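Local coordinates for DNA mismatch repair protein MUTS (Thermus aquaticus, PDB 1EWQ) that recognises mismatched DNA as an ATP-dependent damage sensor, probably carrying out the recognition step of mismatch repair, and has a weak ATPase activity, at residues C[14-19]-C[34-39]; C[25-30]-C[113-118]; C[58-61]-C[66-69]. One frame throughout, in Å; residues are numbered along the deposited sequence.

Interaction 1 (C[14-19]-C[34-39]). With nucleotides of chain A; nucleotides of chain B.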
loop_
_atom_site.group_PDB
_atom_site.type_symbol
_atom_site.label_atom_id
_atom_site.label_comp_id
_atom_site.label_asym_id
_atom_site.label_seq_id
_atom_site.Cartn_x
_atom_site.Cartn_y
_atom_site.Cartn_z
ATOM N N PRO C 14 -38.287 10.264 7.956
ATOM C CA PRO C 14 -38.312 11.659 8.409
ATOM C C PRO C 14 -38.015 12.595 7.235
ATOM O O PRO C 14 -37.334 12.207 6.290
ATOM C CB PRO C 14 -37.213 11.691 9.469
ATOM C CG PRO C 14 -37.277 10.308 10.045
ATOM C CD PRO C 14 -37.424 9.439 8.819
ATOM N N PRO C 15 -38.530 13.835 7.275
ATOM C CA PRO C 15 -38.303 14.806 6.199
ATOM C C PRO C 15 -36.842 14.926 5.751
ATOM O O PRO C 15 -36.554 14.867 4.556
ATOM C CB PRO C 15 -38.835 16.103 6.797
ATOM C CG PRO C 15 -39.984 15.623 7.608
ATOM C CD PRO C 15 -39.406 14.411 8.313
ATOM N N LEU C 16 -35.933 15.096 6.712
ATOM C CA LEU C 16 -34.504 15.220 6.416
ATOM C C LEU C 16 -34.007 14.024 5.611
ATOM O O LEU C 16 -33.349 14.187 4.580
ATOM C CB LEU C 16 -33.684 15.330 7.708
ATOM C CG LEU C 16 -32.168 15.500 7.530
ATOM C CD1 LEU C 16 -31.884 16.823 6.836
ATOM C CD2 LEU C 16 -31.465 15.453 8.886
ATOM N N LEU C 17 -34.324 12.825 6.089
ATOM C CA LEU C 17 -33.905 11.609 5.409
ATOM C C LEU C 17 -34.480 11.529 3.997
ATOM O O LEU C 17 -33.950 10.827 3.140
ATOM C CB LEU C 17 -34.302 10.381 6.231
ATOM C CG LEU C 17 -33.503 10.239 7.531
ATOM C CD1 LEU C 17 -33.989 9.028 8.321
ATOM C CD2 LEU C 17 -32.019 10.102 7.194
ATOM N N GLN C 18 -35.564 12.257 3.758
ATOM C CA GLN C 18 -36.175 12.280 2.437
ATOM C C GLN C 18 -35.320 13.165 1.555
ATOM O O GLN C 18 -34.863 12.746 0.496
ATOM C CB GLN C 18 -37.595 12.842 2.503
ATOM C CG GLN C 18 -38.670 11.775 2.552
ATOM C CD GLN C 18 -38.687 10.914 1.304
ATOM O OE1 GLN C 18 -38.801 11.421 0.189
ATOM N NE2 GLN C 18 -38.574 9.602 1.488
ATOM N N GLN C 19 -35.110 14.396 2.009
ATOM C CA GLN C 19 -34.295 15.364 1.294
ATOM C C GLN C 19 -32.968 14.690 0.952
ATOM O O GLN C 19 -32.412 14.902 -0.126
ATOM C CB GLN C 19 -34.065 16.587 2.186
ATOM C CG GLN C 19 -33.212 17.679 1.577
ATOM C CD GLN C 19 -33.040 18.863 2.506
ATOM O OE1 GLN C 19 -32.567 18.715 3.632
ATOM N NE2 GLN C 19 -33.427 20.046 2.038
ATOM N N PHE C 34 -23.963 14.447 2.855
ATOM C CA PHE C 34 -25.121 15.288 3.138
ATOM C C PHE C 34 -24.894 16.223 4.319
ATOM O O PHE C 34 -24.853 15.786 5.476
ATOM C CB PHE C 34 -26.315 14.370 3.411
ATOM C CG PHE C 34 -27.648 15.052 3.366
ATOM C CD1 PHE C 34 -28.062 15.733 2.223
ATOM C CD2 PHE C 34 -28.525 14.950 4.443
ATOM C CE1 PHE C 34 -29.334 16.300 2.151
ATOM C CE2 PHE C 34 -29.799 15.510 4.386
ATOM C CZ PHE C 34 -30.206 16.188 3.236
ATOM N N GLN C 35 -24.756 17.512 4.022
ATOM C CA GLN C 35 -24.532 18.530 5.046
ATOM C C GLN C 35 -25.739 18.779 5.957
ATOM O O GLN C 35 -26.851 19.019 5.484
ATOM C CB GLN C 35 -24.122 19.837 4.365
ATOM C CG GLN C 35 -24.580 21.127 5.047
ATOM C CD GLN C 35 -23.716 21.532 6.208
ATOM O OE1 GLN C 35 -23.451 22.722 6.419
ATOM N NE2 GLN C 35 -23.277 20.551 6.990
ATOM N N VAL C 36 -25.506 18.710 7.264
ATOM C CA VAL C 36 -26.547 18.957 8.263
ATOM C C VAL C 36 -25.831 19.679 9.395
ATOM O O VAL C 36 -25.225 19.044 10.251
ATOM C CB VAL C 36 -27.161 17.647 8.828
ATOM C CG1 VAL C 36 -28.355 17.973 9.717
ATOM C CG2 VAL C 36 -27.587 16.731 7.707
ATOM N N GLY C 37 -25.892 21.004 9.395
ATOM C CA GLY C 37 -25.199 21.756 10.425
ATOM C C GLY C 37 -23.704 21.759 10.147
ATOM O O GLY C 37 -23.280 22.000 9.016
ATOM N N ASP C 38 -22.896 21.480 11.166
ATOM C CA ASP C 38 -21.444 21.464 10.989
ATOM C C ASP C 38 -20.873 20.079 10.696
ATOM O O ASP C 38 -19.705 19.808 10.977
ATOM C CB ASP C 38 -20.761 22.045 12.222
ATOM C CG ASP C 38 -21.169 23.473 12.485
ATOM O OD1 ASP C 38 -21.042 24.316 11.570
ATOM O OD2 ASP C 38 -21.619 23.754 13.610
ATOM N N PHE C 39 -21.701 19.203 10.133
ATOM C CA PHE C 39 -21.269 17.858 9.789
ATOM C C PHE C 39 -21.793 17.410 8.426
ATOM O O PHE C 39 -22.887 17.795 8.019
ATOM C CB PHE C 39 -21.751 16.841 10.835
ATOM C CG PHE C 39 -21.008 16.893 12.138
ATOM C CD1 PHE C 39 -21.265 17.898 13.063
ATOM C CD2 PHE C 39 -20.049 15.928 12.444
ATOM C CE1 PHE C 39 -20.580 17.946 14.273
ATOM C CE2 PHE C 39 -19.354 15.967 13.655
ATOM C CZ PHE C 39 -19.623 16.981 14.571
ATOM P P DT A 13 -22.134 9.887 18.898
ATOM O OP1 DT A 13 -22.081 8.459 19.304
ATOM O OP2 DT A 13 -22.008 10.953 19.925
ATOM O "O5'" DT A 13 -21.035 10.137 17.786
ATOM C "C5'" DT A 13 -21.382 10.971 16.704
ATOM C "C4'" DT A 13 -20.565 10.650 15.483
ATOM O "O4'" DT A 13 -21.307 11.223 14.395
ATOM C "C3'" DT A 13 -19.203 11.336 15.486
ATOM O "O3'" DT A 13 -18.224 10.563 14.781
ATOM C "C2'" DT A 13 -19.481 12.682 14.839
ATOM C "C1'" DT A 13 -20.730 12.450 13.986
ATOM N N1 DT A 13 -21.773 13.491 14.129
ATOM C C2 DT A 13 -22.674 13.642 13.100
ATOM O O2 DT A 13 -22.670 12.941 12.103
ATOM N N3 DT A 13 -23.586 14.649 13.282
ATOM C C4 DT A 13 -23.692 15.495 14.366
ATOM O O4 DT A 13 -24.545 16.372 14.372
ATOM C C5 DT A 13 -22.740 15.261 15.426
ATOM C C7 DT A 13 -22.805 16.102 16.660
ATOM C C6 DT A 13 -21.834 14.288 15.254
ATOM P P DT B 15 -36.776 15.905 10.199
ATOM O OP1 DT B 15 -36.586 14.903 9.121
ATOM O OP2 DT B 15 -37.706 17.049 9.993
ATOM O "O5'" DT B 15 -37.232 15.093 11.484
ATOM C "C5'" DT B 15 -36.892 15.566 12.776
ATOM C "C4'" DT B 15 -37.415 14.626 13.834
ATOM O "O4'" DT B 15 -37.198 15.258 15.111
ATOM C "C3'" DT B 15 -38.917 14.388 13.754
ATOM O "O3'" DT B 15 -39.216 13.101 14.304
ATOM C "C2'" DT B 15 -39.489 15.521 14.584
ATOM C "C1'" DT B 15 -38.411 15.785 15.626
ATOM N N1 DT B 15 -38.171 17.212 15.905
ATOM C C2 DT B 15 -37.815 17.567 17.187
ATOM O O2 DT B 15 -37.707 16.757 18.101
ATOM N N3 DT B 15 -37.583 18.911 17.365
ATOM C C4 DT B 15 -37.669 19.908 16.412
ATOM O O4 DT B 15 -37.420 21.077 16.720
ATOM C C5 DT B 15 -38.052 19.463 15.089
ATOM C C7 DT B 15 -38.164 20.472 13.990
ATOM C C6 DT B 15 -38.288 18.155 14.907
ATOM P P DC B 12 -24.148 26.513 16.883
ATOM O OP1 DC B 12 -23.122 27.336 16.205
ATOM O OP2 DC B 12 -25.160 27.166 17.758
ATOM O "O5'" DC B 12 -24.893 25.668 15.759
ATOM C "C5'" DC B 12 -24.150 25.120 14.676
ATOM C "C4'" DC B 12 -25.039 24.283 13.789
ATOM O "O4'" DC B 12 -25.453 23.089 14.490
ATOM C "C3'" DC B 12 -26.314 24.961 13.301
ATOM O "O3'" DC B 12 -26.529 24.570 11.944
ATOM C "C2'" DC B 12 -27.387 24.405 14.225
ATOM C "C1'" DC B 12 -26.870 23.007 14.560
ATOM N N1 DC B 12 -27.199 22.528 15.915
ATOM C C2 DC B 12 -27.390 21.152 16.123
ATOM O O2 DC B 12 -27.369 20.386 15.153
ATOM N N3 DC B 12 -27.599 20.696 17.380
ATOM C C4 DC B 12 -27.648 21.552 18.401
ATOM N N4 DC B 12 -27.840 21.053 19.621
ATOM C C5 DC B 12 -27.501 22.961 18.213
ATOM C C6 DC B 12 -27.282 23.401 16.964
#
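L16 and Q19, about one turn apart on helix 15-26, both meet the rim of the F34 ring, a worked case of a helix laid against a strand by its aliphatic parts. The side chains of L16 and F34 run antiparallel alongside one another, and L16 CD1 meets the rim of the ring 3.5 Å from F34 CE2. Its CG is anti to the backbone N (chi1 -179°), which turns the branches across to the strand; the other methyl, CD2, meets V36 CG1 tip to tip at 4.1 Å. Q19 stands roughly perpendicular to F34. Its CG lies in the ring plane 3.7 Å from F34 CZ, and Q19 OE1 comes in obliquely on F34 CZ at 3.5 Å. The amide is turned 71° from the ring and held by a bond from NE2 to V108 O.

The two segments also border the DNA. P14 and P15 place the helix start close to OP1 of DT15 of chain B; L16 N points at the same oxygen, but the modelled 2.5 Å is shorter than expected and so doubtful. F39 lays a ring face over the base of DT13 of chain A, F39 CE2 being 3.4 Å from DT13 C6; with E41 it fits the Phe-X-Glu mismatch-recognition motif of MutS proteins.

Around the contact, R110 of strand 110-116 touches L16, Q19, F34 and V36, while F43 of strand 39-43 and A95 of strand 92-97 pack on F34.

Interaction 2 (C[25-30]-C[113-118])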
loop_
_atom_site.group_PDB
_atom_site.type_symbol
_atom_site.label_atom_id
_atom_site.label_comp_id
_atom_site.label_asym_id
_atom_site.label_seq_id
_atom_site.Cartn_x
_atom_site.Cartn_y
_atom_site.Cartn_z
ATOM N N ASP C 25 -29.964 9.186 -4.639
ATOM C CA ASP C 25 -30.303 8.412 -5.831
ATOM C C ASP C 25 -29.956 9.118 -7.137
ATOM O O ASP C 25 -29.796 8.473 -8.169
ATOM C CB ASP C 25 -31.790 8.045 -5.815
ATOM C CG ASP C 25 -32.135 7.068 -4.703
ATOM O OD1 ASP C 25 -31.496 5.995 -4.631
ATOM O OD2 ASP C 25 -33.045 7.369 -3.902
ATOM N N GLN C 26 -29.841 10.440 -7.088
ATOM C CA GLN C 26 -29.487 11.212 -8.270
ATOM C C GLN C 26 -28.035 10.987 -8.688
ATOM O O GLN C 26 -27.679 11.244 -9.833
ATOM C CB GLN C 26 -29.714 12.704 -8.015
ATOM C CG GLN C 26 -31.168 13.113 -8.033
ATOM C CD GLN C 26 -31.366 14.562 -7.640
ATOM O OE1 GLN C 26 -30.629 15.445 -8.082
ATOM N NE2 GLN C 26 -32.379 14.819 -6.817
ATOM N N TYR C 27 -27.197 10.522 -7.762
ATOM C CA TYR C 27 -25.787 10.270 -8.069
ATOM C C TYR C 27 -25.337 8.887 -7.590
ATOM O O TYR C 27 -24.488 8.761 -6.710
ATOM C CB TYR C 27 -24.907 11.352 -7.443
ATOM C CG TYR C 27 -25.278 12.751 -7.873
ATOM C CD1 TYR C 27 -26.261 13.472 -7.197
ATOM C CD2 TYR C 27 -24.658 13.350 -8.970
ATOM C CE1 TYR C 27 -26.614 14.754 -7.603
ATOM C CE2 TYR C 27 -25.004 14.626 -9.384
ATOM C CZ TYR C 27 -25.981 15.323 -8.697
ATOM O OH TYR C 27 -26.322 16.593 -9.103
ATOM N N PRO C 28 -25.903 7.831 -8.190
ATOM C CA PRO C 28 -25.666 6.408 -7.930
ATOM C C PRO C 28 -24.217 5.953 -7.780
ATOM O O PRO C 28 -23.930 5.039 -7.008
ATOM C CB PRO C 28 -26.343 5.735 -9.120
ATOM C CG PRO C 28 -27.492 6.640 -9.386
ATOM C CD PRO C 28 -26.859 7.997 -9.301
ATOM N N ASP C 29 -23.302 6.574 -8.516
ATOM C CA ASP C 29 -21.904 6.166 -8.450
ATOM C C ASP C 29 -21.014 7.079 -7.619
ATOM O O ASP C 29 -19.789 7.047 -7.745
ATOM C CB ASP C 29 -21.337 6.041 -9.860
ATOM C CG ASP C 29 -22.164 5.113 -10.734
ATOM O OD1 ASP C 29 -22.357 3.935 -10.343
ATOM O OD2 ASP C 29 -22.619 5.567 -11.811
ATOM N N TYR C 30 -21.635 7.887 -6.768
ATOM C CA TYR C 30 -20.888 8.796 -5.906
ATOM C C TYR C 30 -21.270 8.545 -4.461
ATOM O O TYR C 30 -22.370 8.060 -4.181
ATOM C CB TYR C 30 -21.213 10.259 -6.229
ATOM C CG TYR C 30 -20.845 10.707 -7.621
ATOM C CD1 TYR C 30 -21.530 10.225 -8.737
ATOM C CD2 TYR C 30 -19.807 11.610 -7.825
ATOM C CE1 TYR C 30 -21.186 10.635 -10.018
ATOM C CE2 TYR C 30 -19.457 12.023 -9.100
ATOM C CZ TYR C 30 -20.148 11.532 -10.187
ATOM O OH TYR C 30 -19.794 11.930 -11.447
ATOM N N THR C 113 -23.578 20.692 -4.500
ATOM C CA THR C 113 -22.827 21.849 -4.978
ATOM C C THR C 113 -21.675 21.494 -5.912
ATOM O O THR C 113 -21.295 22.289 -6.769
ATOM C CB THR C 113 -22.288 22.672 -3.776
ATOM O OG1 THR C 113 -23.332 23.519 -3.288
ATOM C CG2 THR C 113 -21.072 23.528 -4.169
ATOM N N GLN C 114 -21.126 20.298 -5.755
ATOM C CA GLN C 114 -20.011 19.886 -6.587
ATOM C C GLN C 114 -19.693 18.424 -6.401
ATOM O O GLN C 114 -20.032 17.825 -5.383
ATOM C CB GLN C 114 -18.771 20.702 -6.241
ATOM C CG GLN C 114 -18.491 20.752 -4.757
ATOM C CD GLN C 114 -17.101 21.245 -4.445
ATOM O OE1 GLN C 114 -16.771 21.522 -3.288
ATOM N NE2 GLN C 114 -16.269 21.350 -5.475
ATOM N N LEU C 115 -19.033 17.858 -7.401
ATOM C CA LEU C 115 -18.634 16.472 -7.362
ATOM C C LEU C 115 -17.118 16.464 -7.256
ATOM O O LEU C 115 -16.450 17.338 -7.817
ATOM C CB LEU C 115 -19.072 15.767 -8.647
ATOM C CG LEU C 115 -20.570 15.840 -8.969
ATOM C CD1 LEU C 115 -20.851 15.090 -10.266
ATOM C CD2 LEU C 115 -21.375 15.235 -7.830
ATOM N N LEU C 116 -16.574 15.509 -6.516
ATOM C CA LEU C 116 -15.126 15.404 -6.379
ATOM C C LEU C 116 -14.682 14.080 -6.961
ATOM O O LEU C 116 -14.964 13.025 -6.404
ATOM C CB LEU C 116 -14.693 15.492 -4.917
ATOM C CG LEU C 116 -15.004 16.792 -4.167
ATOM C CD1 LEU C 116 -14.352 16.744 -2.792
ATOM C CD2 LEU C 116 -14.483 17.978 -4.935
ATOM N N THR C 117 -14.012 14.145 -8.104
ATOM C CA THR C 117 -13.517 12.955 -8.763
ATOM C C THR C 117 -12.045 13.210 -9.057
ATOM O O THR C 117 -11.643 14.333 -9.300
ATOM C CB THR C 117 -14.314 12.654 -10.050
ATOM O OG1 THR C 117 -13.962 13.583 -11.080
ATOM C CG2 THR C 117 -15.814 12.753 -9.757
ATOM N N PRO C 118 -11.228 12.160 -9.046
ATOM C CA PRO C 118 -9.790 12.293 -9.294
ATOM C C PRO C 118 -9.366 13.220 -10.428
ATOM O O PRO C 118 -8.451 14.023 -10.254
ATOM C CB PRO C 118 -9.335 10.843 -9.489
ATOM C CG PRO C 118 -10.562 10.166 -10.014
ATOM C CD PRO C 118 -11.662 10.759 -9.173
#
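L115 meets Y27 and Y30 together, and its side chain shows how one branched residue on a strand can serve two aromatic rings. At the root, L115 CB already lies 3.8 Å from Y30 CE2. CG, anti to the carbonyl carbon with chi1 -56°, continues past the same corner of the ring, and from there the chain forks. CD1 comes obliquely against the far end of the ring, 3.5 Å from Y30 OH. CD2 turns to the near part, at Y30 CD2. It also bridges to the second tyrosine, 4.0 Å from Y27 CD2. Each tyrosine side chain runs roughly perpendicular to that of the leucine. Further along the chain T117 adds its methyl, CG2, 3.8 Å from Y30 CE2, while its OG1 is bonded elsewhere, to T120 and E177.

The two tyrosines open and close a type I beta turn, tied by Y30 N to Y27 O at 3.0 Å, and this turn brings both rings round to the strand. With an alanine in place of Y30, L115 CD1 and T117 CG2 would probably lose the ring they pack on, and a gap beside them is likely to open. The contact carries no hydrogen bond between the two segments; it is apolar packing within MutS domain I that joins the turn after helix 15-26 to strand 110-116, an outermost strand of its sheet. The backbone of L115 is bonded to T231 of helix 215-232. A93 of the adjacent strand 92-97 touches both Y30 and L115, and Y227 of helix 215-232 packs on Y30 and T117.

Interaction 3 (C[58-61]-C[66-69]). With nucleotides of chain A.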
loop_
_atom_site.group_PDB
_atom_site.type_symbol
_atom_site.label_atom_id
_atom_site.label_comp_id
_atom_site.label_asym_id
_atom_site.label_seq_id
_atom_site.Cartn_x
_atom_site.Cartn_y
_atom_site.Cartn_z
ATOM N N LEU C 58 -19.841 4.681 14.375
ATOM C CA LEU C 58 -21.097 4.499 13.665
ATOM C C LEU C 58 -22.272 4.675 14.628
ATOM O O LEU C 58 -22.531 3.811 15.460
ATOM C CB LEU C 58 -21.144 3.100 13.047
ATOM C CG LEU C 58 -21.961 2.884 11.775
ATOM C CD1 LEU C 58 -22.219 1.396 11.636
ATOM C CD2 LEU C 58 -23.278 3.638 11.825
ATOM N N THR C 59 -22.986 5.791 14.517
ATOM C CA THR C 59 -24.131 6.044 15.390
ATOM C C THR C 59 -25.434 5.661 14.686
ATOM O O THR C 59 -25.468 4.730 13.884
ATOM C CB THR C 59 -24.237 7.535 15.801
ATOM O OG1 THR C 59 -22.930 8.113 15.896
ATOM C CG2 THR C 59 -24.923 7.655 17.152
ATOM N N HIS C 60 -26.501 6.391 14.993
ATOM C CA HIS C 60 -27.811 6.147 14.401
ATOM C C HIS C 60 -28.670 7.399 14.507
ATOM O O HIS C 60 -28.417 8.269 15.339
ATOM C CB HIS C 60 -28.503 4.987 15.112
ATOM C CG HIS C 60 -28.075 4.824 16.533
ATOM N ND1 HIS C 60 -26.920 4.158 16.886
ATOM C CD2 HIS C 60 -28.605 5.296 17.685
ATOM C CE1 HIS C 60 -26.755 4.230 18.195
ATOM N NE2 HIS C 60 -27.764 4.915 18.704
ATOM N N LYS C 61 -29.682 7.483 13.652
ATOM C CA LYS C 61 -30.595 8.620 13.632
ATOM C C LYS C 61 -31.996 8.074 13.876
ATOM O O LYS C 61 -32.660 7.605 12.950
ATOM C CB LYS C 61 -30.536 9.320 12.267
ATOM C CG LYS C 61 -31.145 10.715 12.243
ATOM C CD LYS C 61 -30.448 11.625 13.247
ATOM C CE LYS C 61 -30.797 13.090 13.021
ATOM N NZ LYS C 61 -30.251 13.599 11.733
ATOM N N PHE C 66 -38.730 5.031 12.303
ATOM C CA PHE C 66 -37.668 4.045 12.461
ATOM C C PHE C 66 -36.316 4.690 12.735
ATOM O O PHE C 66 -36.200 5.916 12.789
ATOM C CB PHE C 66 -37.569 3.138 11.219
ATOM C CG PHE C 66 -36.828 3.749 10.045
ATOM C CD1 PHE C 66 -36.228 2.922 9.096
ATOM C CD2 PHE C 66 -36.720 5.129 9.888
ATOM C CE1 PHE C 66 -35.530 3.455 8.013
ATOM C CE2 PHE C 66 -36.021 5.672 8.806
ATOM C CZ PHE C 66 -35.425 4.830 7.869
ATOM N N THR C 67 -35.300 3.853 12.915
ATOM C CA THR C 67 -33.948 4.331 13.162
ATOM C C THR C 67 -33.064 3.835 12.027
ATOM O O THR C 67 -33.258 2.728 11.517
ATOM C CB THR C 67 -33.380 3.799 14.495
ATOM O OG1 THR C 67 -32.100 4.395 14.739
ATOM C CG2 THR C 67 -33.216 2.287 14.445
ATOM N N THR C 68 -32.098 4.656 11.634
ATOM C CA THR C 68 -31.193 4.298 10.553
ATOM C C THR C 68 -29.748 4.569 10.939
ATOM O O THR C 68 -29.467 5.419 11.788
ATOM C CB THR C 68 -31.510 5.102 9.269
ATOM O OG1 THR C 68 -30.653 4.668 8.209
ATOM C CG2 THR C 68 -31.298 6.600 9.502
ATOM N N PRO C 69 -28.809 3.833 10.331
ATOM C CA PRO C 69 -27.394 4.039 10.639
ATOM C C PRO C 69 -26.962 5.462 10.256
ATOM O O PRO C 69 -27.481 6.035 9.294
ATOM C CB PRO C 69 -26.706 2.970 9.796
ATOM C CG PRO C 69 -27.717 1.864 9.783
ATOM C CD PRO C 69 -29.003 2.608 9.535
ATOM P P DT A 13 -22.134 9.887 18.898
ATOM O OP1 DT A 13 -22.081 8.459 19.304
ATOM O OP2 DT A 13 -22.008 10.953 19.925
ATOM O "O5'" DT A 13 -21.035 10.137 17.786
ATOM C "C5'" DT A 13 -21.382 10.971 16.704
ATOM C "C4'" DT A 13 -20.565 10.650 15.483
ATOM O "O4'" DT A 13 -21.307 11.223 14.395
ATOM C "C3'" DT A 13 -19.203 11.336 15.486
ATOM O "O3'" DT A 13 -18.224 10.563 14.781
ATOM C "C2'" DT A 13 -19.481 12.682 14.839
ATOM C "C1'" DT A 13 -20.730 12.450 13.986
ATOM N N1 DT A 13 -21.773 13.491 14.129
ATOM C C2 DT A 13 -22.674 13.642 13.100
ATOM O O2 DT A 13 -22.670 12.941 12.103
ATOM N N3 DT A 13 -23.586 14.649 13.282
ATOM C C4 DT A 13 -23.692 15.495 14.366
ATOM O O4 DT A 13 -24.545 16.372 14.372
ATOM C C5 DT A 13 -22.740 15.261 15.426
ATOM C C7 DT A 13 -22.805 16.102 16.660
ATOM C C6 DT A 13 -21.834 14.288 15.254
ATOM P P DG A 12 -27.812 10.202 21.193
ATOM O OP1 DG A 12 -28.436 8.864 21.339
ATOM O OP2 DG A 12 -27.199 10.866 22.375
ATOM O "O5'" DG A 12 -26.686 10.112 20.075
ATOM C "C5'" DG A 12 -27.015 10.063 18.687
ATOM C "C4'" DG A 12 -25.893 10.688 17.896
ATOM O "O4'" DG A 12 -26.231 12.068 17.597
ATOM C "C3'" DG A 12 -24.610 10.707 18.729
ATOM O "O3'" DG A 12 -23.489 10.147 18.067
ATOM C "C2'" DG A 12 -24.377 12.172 19.047
ATOM C "C1'" DG A 12 -25.210 12.951 18.035
ATOM N N9 DG A 12 -25.838 14.098 18.692
ATOM C C8 DG A 12 -25.977 14.243 20.052
ATOM N N7 DG A 12 -26.495 15.386 20.400
ATOM C C5 DG A 12 -26.733 16.041 19.201
ATOM C C6 DG A 12 -27.277 17.330 18.960
ATOM O O6 DG A 12 -27.652 18.172 19.783
ATOM N N1 DG A 12 -27.356 17.608 17.601
ATOM C C2 DG A 12 -26.954 16.761 16.600
ATOM N N2 DG A 12 -27.113 17.234 15.356
ATOM N N3 DG A 12 -26.437 15.547 16.808
ATOM C C4 DG A 12 -26.355 15.254 18.127
#
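T67 OG1 approaches H60 at CB, 3.7 Å away and oblique to the imidazole, and one face of that imidazole is covered from within its own strand: T59 CG2 sits over the ring centre, 4.0 Å above the plane. The F66 ring packs against L13 and P14, in the loop before helix 15-26, and against L17 on that helix. T67 OG1 has its own bond to T62 OG1, next to the segment.

T59 carries the contact to the DNA. Its OG1 donates to O3' of DG12 of chain A at 3.0 Å, and is also close to C5' of DT13 of chain A, so the hydroxyl reaches the backbone where these two nucleotides join.

The two segments belong to the beta hairpin of strands 59-62 and 67-74, and they illustrate how such a pair is registered. H60 and P69 form an antiparallel non-hydrogen-bonded pair, a position in which proline's missing N-H costs no bond to the partner strand. K61 and T68 form the hydrogen-bonded pair that follows. Its two bonds differ: K61 N reaches T68 O at 2.8 Å, almost in line with the T68 carbonyl, whereas T68 N meets K61 O at a longer 3.3 Å, the donor lying well above the carbonyl plane (54°).

On the face shared by K61 and T68, K61 CB touches T68 CG2 at 4.0 Å. Beyond CB the lysine chain bends at chi2 (59°) and again at chi4 (-67°), which turns it away from T68 and against L16 of helix 15-26. T68 OG1 is bonded to K6 O. At the other end L58 and P69 run alongside each other, with L58 CD2 4.0 Å from P69 CB.

From the N terminus, helix 15-26 opens both interaction 1 and interaction 2. Interaction 1 closes first, when the chain returns as strand 31-36, a short loop of 14 residues. Interaction 2 starts within that loop, at 25-30, and is completed only at 113-118, so the two cross. Interaction 3 pairs the two strands of a hairpin, with four residues between its segments; it forms after interaction 1 has closed, wholly within the long span of interaction 2. Interactions 1 and 3 touch through the start of helix 15-26, where L17 packs on T68. Interactions 2 and 3 do not, their nearest atoms being about 12 Å apart. All three join one mixed sheet, interactions 2 and 3 at its opposite outermost strands.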